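Long-range contacts in endo-pectate lyase (Erwinia chrysanthemi, PDB 3B4N), which cleaves the galacturonan chains of pectate, and probably those of methylated pectins too, by calcium-dependent elimination within the chain: residues A[30-35]-A[74-79]; A[51-56]-A[82-87]; A[158-163]-A[183-188]; A[203-208]-A[236-241]; A[212-217]-A[244-249]. One frame throughout, in Å; residues are numbered along the deposited sequence.

Contact 1. Residues A[30-35]-A[74-79]; sequences SDVNYL and KDADTN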
# COMPACT_ATOMS: atom_id res chain seq x y z
N SER A 30 7.17 13.58 -7.97
CA SER A 30 8.21 14.50 -7.48
C SER A 30 9.63 14.18 -7.99
O SER A 30 10.56 14.04 -7.19
CB SER A 30 8.20 14.51 -5.95
OG SER A 30 9.13 15.44 -5.43
N ASP A 31 9.77 14.09 -9.31
CA ASP A 31 11.05 13.78 -9.97
C ASP A 31 11.65 12.45 -9.59
O ASP A 31 12.86 12.22 -9.73
CB ASP A 31 12.05 14.89 -9.71
CG ASP A 31 11.75 16.13 -10.51
OD1 ASP A 31 12.36 17.15 -10.23
OD2 ASP A 31 10.89 16.05 -11.42
N VAL A 32 10.81 11.56 -9.09
CA VAL A 32 11.23 10.24 -8.70
C VAL A 32 10.34 9.28 -9.47
O VAL A 32 9.13 9.49 -9.57
CB VAL A 32 11.03 10.02 -7.18
CG1 VAL A 32 11.40 8.59 -6.80
CG2 VAL A 32 11.91 11.00 -6.40
N ASN A 33 10.94 8.25 -10.05
CA ASN A 33 10.17 7.25 -10.77
C ASN A 33 10.02 6.07 -9.83
O ASN A 33 11.02 5.49 -9.40
CB ASN A 33 10.89 6.80 -12.04
CG ASN A 33 10.91 7.86 -13.11
OD1 ASN A 33 11.84 7.95 -13.91
ND2 ASN A 33 9.86 8.67 -13.15
N TYR A 34 8.79 5.74 -9.49
CA TYR A 34 8.53 4.61 -8.61
C TYR A 34 8.15 3.39 -9.43
O TYR A 34 7.34 3.47 -10.36
CB TYR A 34 7.39 4.92 -7.64
CG TYR A 34 7.77 5.89 -6.54
CD1 TYR A 34 8.36 5.44 -5.37
CD2 TYR A 34 7.57 7.25 -6.70
CE1 TYR A 34 8.74 6.34 -4.36
CE2 TYR A 34 7.94 8.16 -5.72
CZ TYR A 34 8.53 7.70 -4.56
OH TYR A 34 8.90 8.61 -3.59
N LEU A 35 8.77 2.27 -9.09
CA LEU A 35 8.48 1.01 -9.76
C LEU A 35 7.79 0.09 -8.78
O LEU A 35 8.15 0.03 -7.60
CB LEU A 35 9.75 0.33 -10.23
CG LEU A 35 10.62 1.09 -11.23
CD1 LEU A 35 11.84 0.23 -11.59
CD2 LEU A 35 9.81 1.42 -12.47
N LYS A 74 12.54 2.96 -5.98
CA LYS A 74 12.43 4.35 -6.40
C LYS A 74 13.74 4.80 -7.04
O LYS A 74 14.82 4.54 -6.53
CB LYS A 74 12.07 5.26 -5.22
CG LYS A 74 13.12 5.41 -4.16
CD LYS A 74 12.62 6.38 -3.09
CE LYS A 74 13.68 6.64 -2.03
NZ LYS A 74 14.10 5.39 -1.35
N ASP A 75 13.61 5.45 -8.19
CA ASP A 75 14.75 5.97 -8.93
C ASP A 75 14.64 7.49 -9.00
O ASP A 75 13.77 8.02 -9.67
CB ASP A 75 14.79 5.40 -10.35
CG ASP A 75 15.97 5.92 -11.15
OD1 ASP A 75 15.96 5.79 -12.39
OD2 ASP A 75 16.92 6.44 -10.54
N ALA A 76 15.53 8.17 -8.28
CA ALA A 76 15.54 9.63 -8.26
C ALA A 76 16.74 10.19 -9.01
O ALA A 76 17.02 11.38 -8.93
CB ALA A 76 15.58 10.13 -6.82
N ASP A 77 17.43 9.33 -9.75
CA ASP A 77 18.62 9.73 -10.49
C ASP A 77 18.39 9.85 -11.99
O ASP A 77 19.06 9.18 -12.78
CB ASP A 77 19.74 8.72 -10.22
CG ASP A 77 21.07 9.14 -10.81
OD1 ASP A 77 21.92 8.25 -11.03
OD2 ASP A 77 21.26 10.35 -11.05
N THR A 78 17.44 10.69 -12.39
CA THR A 78 17.16 10.88 -13.81
C THR A 78 17.22 12.36 -14.20
O THR A 78 17.08 13.24 -13.35
CB THR A 78 15.77 10.34 -14.19
OG1 THR A 78 14.76 11.06 -13.46
CG2 THR A 78 15.67 8.86 -13.88
N ASN A 79 17.42 12.61 -15.49
CA ASN A 79 17.49 13.96 -16.03
C ASN A 79 16.16 14.31 -16.68
O ASN A 79 15.54 13.46 -17.32
CB ASN A 79 18.62 14.06 -17.06
CG ASN A 79 19.99 14.08 -16.42
OD1 ASN A 79 21.00 13.93 -17.11
ND2 ASN A 79 20.04 14.27 -15.11
O HOH W 1 14.20 10.30 -11.15
O HOH W 2 15.49 13.64 -8.34
O HOH W 3 12.20 10.58 -15.36

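Contact 2. Residues A[51-56]-A[82-87]; sequences RGTTSN and LNYWYW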
# COMPACT_ATOMS: atom_id res chain seq x y z
N ARG A 51 17.65 -0.11 -16.44
CA ARG A 51 17.13 1.12 -17.02
C ARG A 51 17.89 1.48 -18.29
O ARG A 51 19.06 1.13 -18.43
CB ARG A 51 17.29 2.27 -16.01
CG ARG A 51 16.60 3.57 -16.41
CD ARG A 51 16.93 4.68 -15.42
NE ARG A 51 18.29 5.16 -15.61
CZ ARG A 51 18.96 5.90 -14.73
NH1 ARG A 51 18.39 6.24 -13.58
NH2 ARG A 51 20.21 6.27 -15.00
N GLY A 52 17.21 2.16 -19.19
CA GLY A 52 17.83 2.61 -20.42
C GLY A 52 17.16 3.89 -20.88
O GLY A 52 16.07 4.22 -20.41
N THR A 53 17.80 4.63 -21.79
CA THR A 53 17.20 5.85 -22.30
C THR A 53 16.49 5.58 -23.63
O THR A 53 15.96 6.50 -24.26
CB THR A 53 18.23 6.98 -22.49
OG1 THR A 53 19.34 6.50 -23.26
CG2 THR A 53 18.72 7.49 -21.14
N THR A 54 16.49 4.31 -24.05
CA THR A 54 15.79 3.89 -25.26
C THR A 54 15.04 2.61 -24.93
O THR A 54 15.28 1.99 -23.89
CB THR A 54 16.74 3.64 -26.47
OG1 THR A 54 17.39 2.37 -26.32
CG2 THR A 54 17.77 4.75 -26.58
N SER A 55 14.14 2.21 -25.81
CA SER A 55 13.33 1.01 -25.59
C SER A 55 14.04 -0.31 -25.85
O SER A 55 13.49 -1.38 -25.58
CB SER A 55 12.08 1.08 -26.48
OG SER A 55 12.45 1.03 -27.85
N ASN A 56 15.27 -0.25 -26.35
CA ASN A 56 16.03 -1.46 -26.66
C ASN A 56 16.49 -2.19 -25.41
O ASN A 56 17.38 -1.72 -24.70
CB ASN A 56 17.25 -1.09 -27.54
CG ASN A 56 17.96 -2.32 -28.11
OD1 ASN A 56 18.85 -2.18 -28.95
ND2 ASN A 56 17.57 -3.50 -27.67
N LEU A 82 15.28 13.61 -20.70
CA LEU A 82 15.32 12.27 -21.27
C LEU A 82 14.14 11.41 -20.85
O LEU A 82 13.49 11.67 -19.84
CB LEU A 82 16.61 11.56 -20.84
CG LEU A 82 17.92 12.15 -21.38
CD1 LEU A 82 19.11 11.55 -20.65
CD2 LEU A 82 18.01 11.88 -22.87
N ASN A 83 13.88 10.38 -21.66
CA ASN A 83 12.83 9.42 -21.35
C ASN A 83 13.55 8.17 -20.91
O ASN A 83 14.67 7.90 -21.35
CB ASN A 83 11.97 9.13 -22.58
CG ASN A 83 10.90 10.18 -22.80
OD1 ASN A 83 10.76 10.71 -23.90
ND2 ASN A 83 10.14 10.48 -21.76
N TYR A 84 12.93 7.40 -20.02
CA TYR A 84 13.55 6.18 -19.53
C TYR A 84 12.66 4.96 -19.64
O TYR A 84 11.43 5.07 -19.61
CB TYR A 84 13.97 6.34 -18.06
CG TYR A 84 14.99 7.42 -17.84
CD1 TYR A 84 14.60 8.74 -17.67
CD2 TYR A 84 16.35 7.13 -17.84
CE1 TYR A 84 15.54 9.75 -17.50
CE2 TYR A 84 17.31 8.13 -17.67
CZ TYR A 84 16.89 9.43 -17.49
OH TYR A 84 17.82 10.43 -17.32
N TRP A 85 13.30 3.81 -19.80
CA TRP A 85 12.62 2.52 -19.86
C TRP A 85 13.22 1.72 -18.71
O TRP A 85 14.44 1.79 -18.45
CB TRP A 85 12.90 1.80 -21.18
CG TRP A 85 12.02 2.23 -22.30
CD1 TRP A 85 10.93 1.57 -22.80
CD2 TRP A 85 12.12 3.45 -23.04
NE1 TRP A 85 10.35 2.30 -23.80
CE2 TRP A 85 11.06 3.46 -23.97
CE3 TRP A 85 13.00 4.53 -23.00
CZ2 TRP A 85 10.85 4.52 -24.86
CZ3 TRP A 85 12.80 5.59 -23.89
CH2 TRP A 85 11.73 5.57 -24.81
N TYR A 86 12.36 0.98 -18.02
CA TYR A 86 12.77 0.15 -16.90
C TYR A 86 12.29 -1.28 -17.06
O TYR A 86 11.27 -1.55 -17.68
CB TYR A 86 12.17 0.67 -15.60
CG TYR A 86 12.65 2.03 -15.16
CD1 TYR A 86 13.76 2.16 -14.32
CD2 TYR A 86 11.97 3.18 -15.54
CE1 TYR A 86 14.16 3.42 -13.85
CE2 TYR A 86 12.36 4.43 -15.09
CZ TYR A 86 13.45 4.54 -14.25
OH TYR A 86 13.83 5.78 -13.80
N TRP A 87 13.06 -2.20 -16.48
CA TRP A 87 12.74 -3.63 -16.44
C TRP A 87 13.20 -4.11 -15.08
O TRP A 87 14.15 -3.58 -14.51
CB TRP A 87 13.54 -4.45 -17.46
CG TRP A 87 13.22 -4.23 -18.89
CD1 TRP A 87 12.41 -5.00 -19.68
CD2 TRP A 87 13.74 -3.20 -19.72
NE1 TRP A 87 12.41 -4.51 -20.96
CE2 TRP A 87 13.22 -3.40 -21.02
CE3 TRP A 87 14.60 -2.11 -19.50
CZ2 TRP A 87 13.53 -2.57 -22.09
CZ3 TRP A 87 14.92 -1.28 -20.57
CH2 TRP A 87 14.38 -1.51 -21.85
O HOH W 4 15.46 9.39 -23.98

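Contact 3. Residues A[158-163]-A[183-188]; sequences NATVKN and TIENVI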
# COMPACT_ATOMS: atom_id res chain seq x y z
N ASN A 158 -12.34 -13.40 -0.61
CA ASN A 158 -11.33 -14.47 -0.56
C ASN A 158 -10.66 -14.51 -1.92
O ASN A 158 -10.46 -15.58 -2.51
CB ASN A 158 -11.97 -15.83 -0.24
CG ASN A 158 -10.94 -16.86 0.19
OD1 ASN A 158 -10.81 -17.93 -0.42
ND2 ASN A 158 -10.21 -16.56 1.25
N ALA A 159 -10.28 -13.34 -2.41
CA ALA A 159 -9.68 -13.20 -3.72
C ALA A 159 -8.46 -12.29 -3.75
O ALA A 159 -8.21 -11.52 -2.82
CB ALA A 159 -10.72 -12.69 -4.71
N THR A 160 -7.71 -12.38 -4.84
CA THR A 160 -6.51 -11.58 -5.02
C THR A 160 -6.60 -10.77 -6.30
O THR A 160 -7.09 -11.25 -7.32
CB THR A 160 -5.25 -12.49 -5.13
OG1 THR A 160 -5.04 -13.16 -3.88
CG2 THR A 160 -4.01 -11.66 -5.46
N VAL A 161 -6.14 -9.52 -6.24
CA VAL A 161 -6.10 -8.69 -7.43
C VAL A 161 -4.66 -8.17 -7.52
O VAL A 161 -4.04 -7.86 -6.49
CB VAL A 161 -7.09 -7.50 -7.36
CG1 VAL A 161 -6.75 -6.58 -6.19
CG2 VAL A 161 -7.05 -6.74 -8.67
N LYS A 162 -4.10 -8.15 -8.72
CA LYS A 162 -2.74 -7.64 -8.86
C LYS A 162 -2.52 -6.83 -10.11
O LYS A 162 -3.25 -6.96 -11.09
CB LYS A 162 -1.73 -8.79 -8.79
CG LYS A 162 -1.89 -9.88 -9.81
CD LYS A 162 -0.93 -11.02 -9.48
CE LYS A 162 -1.04 -12.18 -10.45
NZ LYS A 162 -0.13 -13.29 -10.02
N ASN A 163 -1.53 -5.94 -10.03
CA ASN A 163 -1.12 -5.08 -11.14
C ASN A 163 -2.25 -4.19 -11.61
O ASN A 163 -2.75 -4.32 -12.73
CB ASN A 163 -0.62 -5.95 -12.30
CG ASN A 163 0.39 -6.99 -11.87
OD1 ASN A 163 0.29 -8.16 -12.24
ND2 ASN A 163 1.36 -6.57 -11.09
N THR A 183 -5.76 -10.56 -1.09
CA THR A 183 -4.44 -10.01 -1.32
C THR A 183 -4.54 -8.93 -2.39
O THR A 183 -5.18 -9.12 -3.43
CB THR A 183 -3.45 -11.11 -1.74
OG1 THR A 183 -3.24 -12.00 -0.63
CG2 THR A 183 -2.11 -10.51 -2.13
N ILE A 184 -3.94 -7.79 -2.10
CA ILE A 184 -3.93 -6.64 -3.00
C ILE A 184 -2.44 -6.50 -3.30
O ILE A 184 -1.66 -5.98 -2.50
CB ILE A 184 -4.53 -5.42 -2.27
CG1 ILE A 184 -6.00 -5.73 -1.92
CG2 ILE A 184 -4.42 -4.18 -3.14
CD1 ILE A 184 -6.68 -4.65 -1.07
N GLU A 185 -2.07 -6.98 -4.48
CA GLU A 185 -0.68 -7.08 -4.90
C GLU A 185 -0.29 -6.15 -6.04
O GLU A 185 -0.86 -6.21 -7.12
CB GLU A 185 -0.44 -8.54 -5.28
CG GLU A 185 0.95 -8.93 -5.68
CD GLU A 185 1.08 -10.43 -5.84
OE1 GLU A 185 2.20 -10.91 -6.14
OE2 GLU A 185 0.06 -11.15 -5.68
N ASN A 186 0.71 -5.32 -5.79
CA ASN A 186 1.18 -4.35 -6.77
C ASN A 186 0.07 -3.47 -7.34
O ASN A 186 -0.19 -3.47 -8.54
CB ASN A 186 1.93 -5.03 -7.92
CG ASN A 186 2.70 -4.02 -8.74
OD1 ASN A 186 3.24 -3.05 -8.20
ND2 ASN A 186 2.77 -4.24 -10.05
N VAL A 187 -0.58 -2.74 -6.45
CA VAL A 187 -1.62 -1.81 -6.86
C VAL A 187 -1.06 -0.41 -6.63
O VAL A 187 -0.32 -0.18 -5.66
CB VAL A 187 -2.93 -2.01 -6.05
CG1 VAL A 187 -3.90 -0.87 -6.34
CG2 VAL A 187 -3.57 -3.35 -6.45
N ILE A 188 -1.37 0.50 -7.54
CA ILE A 188 -0.89 1.87 -7.45
C ILE A 188 -2.09 2.79 -7.36
O ILE A 188 -2.97 2.75 -8.21
CB ILE A 188 -0.06 2.25 -8.69
CG1 ILE A 188 1.21 1.40 -8.73
CG2 ILE A 188 0.28 3.75 -8.66
CD1 ILE A 188 2.12 1.70 -9.92

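Contact 4. Residues A[203-208]-A[236-241]; sequences TMTIVG and VVKGNF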
# COMPACT_ATOMS: atom_id res chain seq x y z
N THR A 203 -8.47 -11.79 6.51
CA THR A 203 -7.09 -11.30 6.42
C THR A 203 -6.94 -10.57 5.10
O THR A 203 -7.21 -11.13 4.04
CB THR A 203 -6.04 -12.43 6.44
OG1 THR A 203 -6.17 -13.21 7.63
CG2 THR A 203 -4.63 -11.83 6.44
N MET A 204 -6.52 -9.31 5.17
CA MET A 204 -6.30 -8.50 3.98
C MET A 204 -4.79 -8.21 3.93
O MET A 204 -4.24 -7.58 4.83
CB MET A 204 -7.11 -7.20 4.04
CG MET A 204 -6.82 -6.26 2.87
SD MET A 204 -7.86 -4.78 2.86
CE MET A 204 -6.94 -3.76 3.99
N THR A 205 -4.14 -8.68 2.87
CA THR A 205 -2.70 -8.52 2.73
C THR A 205 -2.34 -7.58 1.58
O THR A 205 -2.80 -7.78 0.46
CB THR A 205 -2.03 -9.88 2.46
OG1 THR A 205 -2.34 -10.77 3.54
CG2 THR A 205 -0.51 -9.74 2.36
N ILE A 206 -1.53 -6.56 1.88
CA ILE A 206 -1.05 -5.61 0.88
C ILE A 206 0.38 -6.06 0.58
O ILE A 206 1.21 -6.09 1.49
CB ILE A 206 -1.01 -4.17 1.43
CG1 ILE A 206 -2.36 -3.77 2.06
CG2 ILE A 206 -0.62 -3.21 0.32
CD1 ILE A 206 -3.57 -3.89 1.14
N VAL A 207 0.65 -6.41 -0.67
CA VAL A 207 1.98 -6.88 -1.10
C VAL A 207 2.54 -5.87 -2.08
O VAL A 207 2.16 -5.84 -3.26
CB VAL A 207 1.89 -8.27 -1.78
CG1 VAL A 207 3.30 -8.78 -2.10
CG2 VAL A 207 1.20 -9.27 -0.85
N GLY A 208 3.46 -5.04 -1.60
CA GLY A 208 4.01 -4.00 -2.45
C GLY A 208 2.94 -2.96 -2.73
O GLY A 208 2.01 -2.76 -1.94
N VAL A 236 -2.31 -7.12 6.81
CA VAL A 236 -0.88 -7.39 6.68
C VAL A 236 -0.28 -6.47 5.61
O VAL A 236 -0.87 -6.31 4.55
CB VAL A 236 -0.64 -8.86 6.28
CG1 VAL A 236 0.86 -9.17 6.18
CG2 VAL A 236 -1.31 -9.78 7.29
N VAL A 237 0.87 -5.87 5.91
CA VAL A 237 1.54 -4.98 4.97
C VAL A 237 2.99 -5.43 4.80
O VAL A 237 3.77 -5.41 5.75
CB VAL A 237 1.54 -3.52 5.49
CG1 VAL A 237 2.26 -2.60 4.48
CG2 VAL A 237 0.10 -3.05 5.71
N LYS A 238 3.33 -5.83 3.58
CA LYS A 238 4.67 -6.30 3.27
C LYS A 238 5.08 -5.94 1.85
O LYS A 238 4.36 -5.22 1.16
CB LYS A 238 4.77 -7.81 3.49
CG LYS A 238 3.84 -8.67 2.65
CD LYS A 238 3.92 -10.10 3.14
CE LYS A 238 2.95 -11.02 2.44
NZ LYS A 238 3.26 -12.43 2.86
N GLY A 239 6.24 -6.42 1.42
CA GLY A 239 6.69 -6.14 0.07
C GLY A 239 7.10 -4.70 -0.16
O GLY A 239 7.23 -4.26 -1.30
N ASN A 240 7.32 -3.97 0.93
CA ASN A 240 7.72 -2.58 0.87
C ASN A 240 6.70 -1.66 0.23
O ASN A 240 7.03 -0.82 -0.61
CB ASN A 240 9.09 -2.42 0.19
CG ASN A 240 9.78 -1.13 0.58
OD1 ASN A 240 9.48 -0.54 1.63
ND2 ASN A 240 10.72 -0.69 -0.24
N PHE A 241 5.44 -1.84 0.64
CA PHE A 241 4.33 -0.99 0.22
C PHE A 241 4.85 0.43 0.51
O PHE A 241 5.34 0.71 1.60
CB PHE A 241 3.13 -1.32 1.11
CG PHE A 241 1.92 -0.45 0.90
CD1 PHE A 241 1.43 -0.18 -0.37
CD2 PHE A 241 1.23 0.04 2.00
CE1 PHE A 241 0.26 0.56 -0.55
CE2 PHE A 241 0.04 0.78 1.83
CZ PHE A 241 -0.44 1.03 0.56

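Contact 5. Residues A[212-217]-A[244-249]; sequences HNAKDG and TGEHGK. With CA (calcium ion), chain C.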
# COMPACT_ATOMS: atom_id res chain seq x y z
N HIS A 212 -0.25 7.11 -3.31
CA HIS A 212 -0.02 8.53 -3.21
C HIS A 212 -1.22 9.26 -2.62
O HIS A 212 -2.36 8.86 -2.81
CB HIS A 212 0.25 9.10 -4.61
CG HIS A 212 0.63 10.55 -4.61
ND1 HIS A 212 1.84 11.00 -4.12
CD2 HIS A 212 -0.03 11.65 -5.04
CE1 HIS A 212 1.91 12.31 -4.25
NE2 HIS A 212 0.78 12.73 -4.81
N ASN A 213 -0.94 10.30 -1.85
CA ASN A 213 -2.02 11.14 -1.36
C ASN A 213 -1.42 12.53 -1.30
O ASN A 213 -0.20 12.68 -1.28
CB ASN A 213 -2.58 10.71 -0.01
CG ASN A 213 -4.07 11.02 0.11
OD1 ASN A 213 -4.60 11.79 -0.70
ND2 ASN A 213 -4.74 10.45 1.11
N ALA A 214 -2.25 13.56 -1.30
CA ALA A 214 -1.72 14.91 -1.27
C ALA A 214 -2.61 15.87 -0.53
O ALA A 214 -3.83 15.72 -0.53
CB ALA A 214 -1.50 15.40 -2.70
N LYS A 215 -1.99 16.85 0.10
CA LYS A 215 -2.76 17.86 0.80
C LYS A 215 -3.47 18.62 -0.32
O LYS A 215 -2.87 18.93 -1.36
CB LYS A 215 -1.83 18.79 1.58
CG LYS A 215 -2.53 20.01 2.19
CD LYS A 215 -1.63 20.73 3.18
CE LYS A 215 -1.62 20.04 4.55
NZ LYS A 215 -1.16 18.62 4.51
N ASP A 216 -4.75 18.89 -0.11
CA ASP A 216 -5.57 19.61 -1.09
C ASP A 216 -5.86 18.76 -2.33
O ASP A 216 -6.30 19.28 -3.35
CB ASP A 216 -4.88 20.93 -1.47
CG ASP A 216 -5.79 21.87 -2.21
OD1 ASP A 216 -7.01 21.88 -1.92
OD2 ASP A 216 -5.30 22.64 -3.07
N GLY A 217 -5.63 17.45 -2.24
CA GLY A 217 -5.90 16.58 -3.37
C GLY A 217 -7.33 16.06 -3.40
O GLY A 217 -8.20 16.55 -2.68
N THR A 244 3.58 7.77 -0.83
CA THR A 244 4.22 8.98 -1.36
C THR A 244 3.29 10.16 -1.13
O THR A 244 2.08 10.01 -0.99
CB THR A 244 4.52 8.84 -2.87
OG1 THR A 244 3.29 8.71 -3.60
CG2 THR A 244 5.38 7.63 -3.13
N GLY A 245 3.87 11.35 -1.08
CA GLY A 245 3.05 12.53 -0.88
C GLY A 245 2.81 12.84 0.58
O GLY A 245 3.72 12.73 1.41
N GLU A 246 1.58 13.25 0.89
CA GLU A 246 1.17 13.59 2.26
C GLU A 246 0.02 12.67 2.65
O GLU A 246 -0.98 12.59 1.94
CB GLU A 246 0.69 15.05 2.33
CG GLU A 246 1.74 16.10 1.97
CD GLU A 246 1.90 16.31 0.48
OE1 GLU A 246 0.88 16.55 -0.20
OE2 GLU A 246 3.04 16.23 -0.01
N HIS A 247 0.16 12.00 3.80
CA HIS A 247 -0.85 11.06 4.29
C HIS A 247 -1.32 11.34 5.71
O HIS A 247 -0.64 12.01 6.49
CB HIS A 247 -0.26 9.65 4.26
CG HIS A 247 -0.08 9.11 2.88
ND1 HIS A 247 -0.98 8.25 2.29
CD2 HIS A 247 0.89 9.33 1.96
CE1 HIS A 247 -0.58 7.96 1.07
NE2 HIS A 247 0.56 8.60 0.84
N GLY A 248 -2.48 10.80 6.05
CA GLY A 248 -3.02 10.94 7.40
C GLY A 248 -2.41 9.83 8.24
O GLY A 248 -1.64 10.09 9.17
N LYS A 249 -2.77 8.59 7.94
CA LYS A 249 -2.21 7.45 8.65
C LYS A 249 -2.26 6.22 7.77
O LYS A 249 -3.03 6.16 6.82
CB LYS A 249 -2.94 7.20 9.98
CG LYS A 249 -4.42 6.97 9.88
CD LYS A 249 -5.01 6.57 11.24
CE LYS A 249 -4.87 7.68 12.29
NZ LYS A 249 -5.68 8.89 11.98
CA CA C . -6.61 12.24 -1.75
O HOH W 5 -3.49 9.12 3.32
O HOH W 6 -7.76 11.54 0.27
O HOH W 7 -6.29 14.42 -0.83

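Contact 1. Residues A[30-35]-A[74-79]
Asn-33 and Asp-75 face each other as an antiparallel hydrogen-bonded pair. Asn-33 N donates a hydrogen bond to Asp-75 O at 2.9 Å, and Asp-75 N donates one to Asn-33 O. Both bonds are nearly straight. Tyr-34 and Lys-74 form the next, non-hydrogen-bonded pair.

The apolar contacts lie on the side of Tyr-34. Lys-74 CG sits between its own backbone N and carbonyl carbon (chi1 68°). The chain therefore runs beside the tyrosine ring, pointing the same way, with Lys-74 CB 3.6 Å from Tyr-34 CE1. Val-32 uses both branches: CG1 meets Lys-74 CB at 3.7 Å, and CG2 meets Ala-76 CB at 3.8 Å.

These strands belong to a three-stranded antiparallel sheet, with 32-39 in the middle and 72-75 at one border. Beyond Val-32 and Ala-76 the chains part, and water takes over. One water donates to Asp-31 O and Asp-75 O and accepts from Thr-78 OG1. A second joins Asn-33 OD1 to Thr-78 OG1, and Asn-33 OD1 is also bonded by Tyr-86 OH.

Within 74-79, Asp-75 OD2 accepts from Asp-77 N at 3.0 Å, an Asx turn. Its other oxygen, OD1, holds Arg-51 in a salt bridge and bonds Tyr-86 OH.

Contact 2. Residues A[51-56]-A[82-87]
Gly-52 N donates to Trp-85 O at 2.9 Å. Trp-85 N donates back to Gly-52 O at the same length. This is an antiparallel hydrogen-bonded pair at the end of strand 44-52, in a four-stranded antiparallel sheet.

Arg-51 lies along two tyrosines, pointing the same way as both. Its CG is anti to the backbone N (chi1 -172°), which lays the methylene chain over a face of Tyr-86. Arg-51 CG is 4.0 Å from the centroid of that ring, a CH-pi contact. Arg-51 CD comes within 3.5 Å of Tyr-84 CD2, and Tyr-84 CE2 sits over one face of the guanidinium. The two planes are 58° apart.

Beyond Gly-52 the chain folds over Trp-85. Ser-55 CA stands 3.5 Å from the centroid of the five-membered ring of Trp-85, almost on its normal. Thr-54 C lies over the same face, nearer the rim. Trp-87 instead presents its edge, with Ser-55 O in plane 3.7 Å from Trp-87 CZ2.

The aromatic flanks thus line the aliphatic length of Arg-51, while its charge is met by the carboxylate of Asp-75 and is probably partly balanced there.

Contact 3. Residues A[158-163]-A[183-188]
Thr-160 and Thr-183 share one rotamer, with OG1 anti to the carbonyl carbon (chi1 -65° and -67°). Their branches are therefore matched, and the two side chains, in register, lie side by side. Thr-160 OG1 packs 3.4 Å from Thr-183 CB. Lys-162 and Glu-185 differ: Lys-162 CG stands between N and carbonyl carbon, whereas Glu-185 CG is anti to N. Both chains then extend the same way. Lys-162 CB touches Glu-185 CB at 3.7 Å, but Lys-162 NZ and Glu-185 OE2 remain 4.8 Å apart, too far for a salt bridge.

The backbones run parallel, with strand axes 4.9 Å apart. Both backbone polar atoms of Val-161 are held by the same neighbouring strand. Its N donates to Thr-183 O at 3.0 Å, and its O accepts from Glu-185 N at 2.9 Å. Thr-183 N to Ala-159 O and Asn-163 N to Glu-185 O add one bond at each end. On the other face Val-161 packs loosely on Ile-184.

This is the stacking of successive coils in the right-handed parallel beta-helix of pectate lyases. Both chains turn a corner at matched asparagines, Asn-163 and Asn-186. Their side chains cross obliquely, with amide planes 76° apart.

The opposite charges of Lys-162 and Glu-185 probably attract weakly through space. The four backbone bonds hold the coils in register, with like residues stacked at Thr-160/Thr-183 and Asn-163/Asn-186.

Contact 4. Residues A[203-208]-A[236-241]
Ile-206 and Phe-241 make the tight, buried side of this contact. Ile-206 CG2 is anti to the backbone N, and this branch sits over the centre of the phenyl ring. It lies 3.8 Å from the Phe-241 centroid and 14° off the normal, a CH-pi contact. Gly-208 O also approaches the ring obliquely, 3.1 Å from Phe-241 CD1. Ile-184 and Leu-226 pack round Ile-206, and Trp-189 and Val-225 round Phe-241.

Strands 203-207 and 233-238 are parallel neighbours in adjacent coils of the beta-helix. Four backbone bonds join them, from Val-236 N to Met-204 O, Ile-206 N to Val-236 O, Lys-238 N to Ile-206 O and Gly-208 N to Lys-238 O. The last is 2.9 Å and almost straight. After it the chain turns through Gly-239, whose positive phi starts the turn.

The other face is looser and partly open to solvent. Thr-205 and Val-236 lie side by side there, with Thr-205 OG1 3.7 Å from Val-236 CB. Lys-238 stands out from this face, extended beyond CG, and leans toward Thr-205. Its CE reaches Thr-205 CG2 at 3.7 Å and Val-207 CG2 at 4.1 Å. Thr-203 CG2 touches Val-236 CG2 at the far end.

Contact 5. Residues A[212-217]-A[244-249]
This contact supplies one ligand of the calcium site, Asn-213. Asn-213 OD1 binds the calcium ion at 2.3 Å, and two waters are further ligands. Asp-191, Ile-192 O and Tyr-218 O complete the site. One of those waters also donates to Ala-214 O.

The Asn-213 side chain is backed by His-247. Asn-213 CB lies over one face of the imidazole, 3.7 Å from the His-247 centroid. A water accepts from Asn-213 ND2 and is hydrogen-bonded to His-247 ND1, so it bridges the two side chains. The ring has a second hold within its own segment, as His-247 NE2 donates to Thr-244 O at 2.8 Å. Thr-244 O also accepts from Asn-213 N, and the two donors reach it from opposite faces of its plane.

Strands 210-213 and 241-244 are parallel neighbours in successive coils of the beta-helix. Glu-246 N carries the pairing on, donating to Asn-213 O at 2.9 Å from above the carbonyl plane. At the edge of the His-212 ring, near its plane, ND1 and Thr-244 OG1 share a hydrogen bond of 2.8 Å. Gly-245 CA lies beside the ring, 3.6 Å from His-212 CE1.

A type II turn from Ala-214 to Gly-217 leaves the coil here. Glu-246 bends at chi2 (81°) and turns its carboxylate to the turn. Glu-246 OE1 accepts from Lys-215 N at 2.9 Å through its anti lone pair.

How the contacts relate
Contacts 1 and 2 belong to the N-terminal antiparallel sheets, and contacts 3, 4 and 5 to the parallel beta-helix that follows in the chain. The first two alternate along the sequence, with centres about 13 Å apart, and Asp-75 of contact 1 ties it to contact 2. In the helix, contacts 3 and 4 have centres about 9 Å apart. Strands 181-189 and 203-207 are neighbours there, so these contacts are consecutive steps of one stack. Contact 5 interleaves with contact 4 in sequence and lies at the calcium ion, its centre about 19 Å from that of contact 4. Tyr-34 packs on Thr-244, so contact 1 brings the N-terminal region against the coil that carries contact 5.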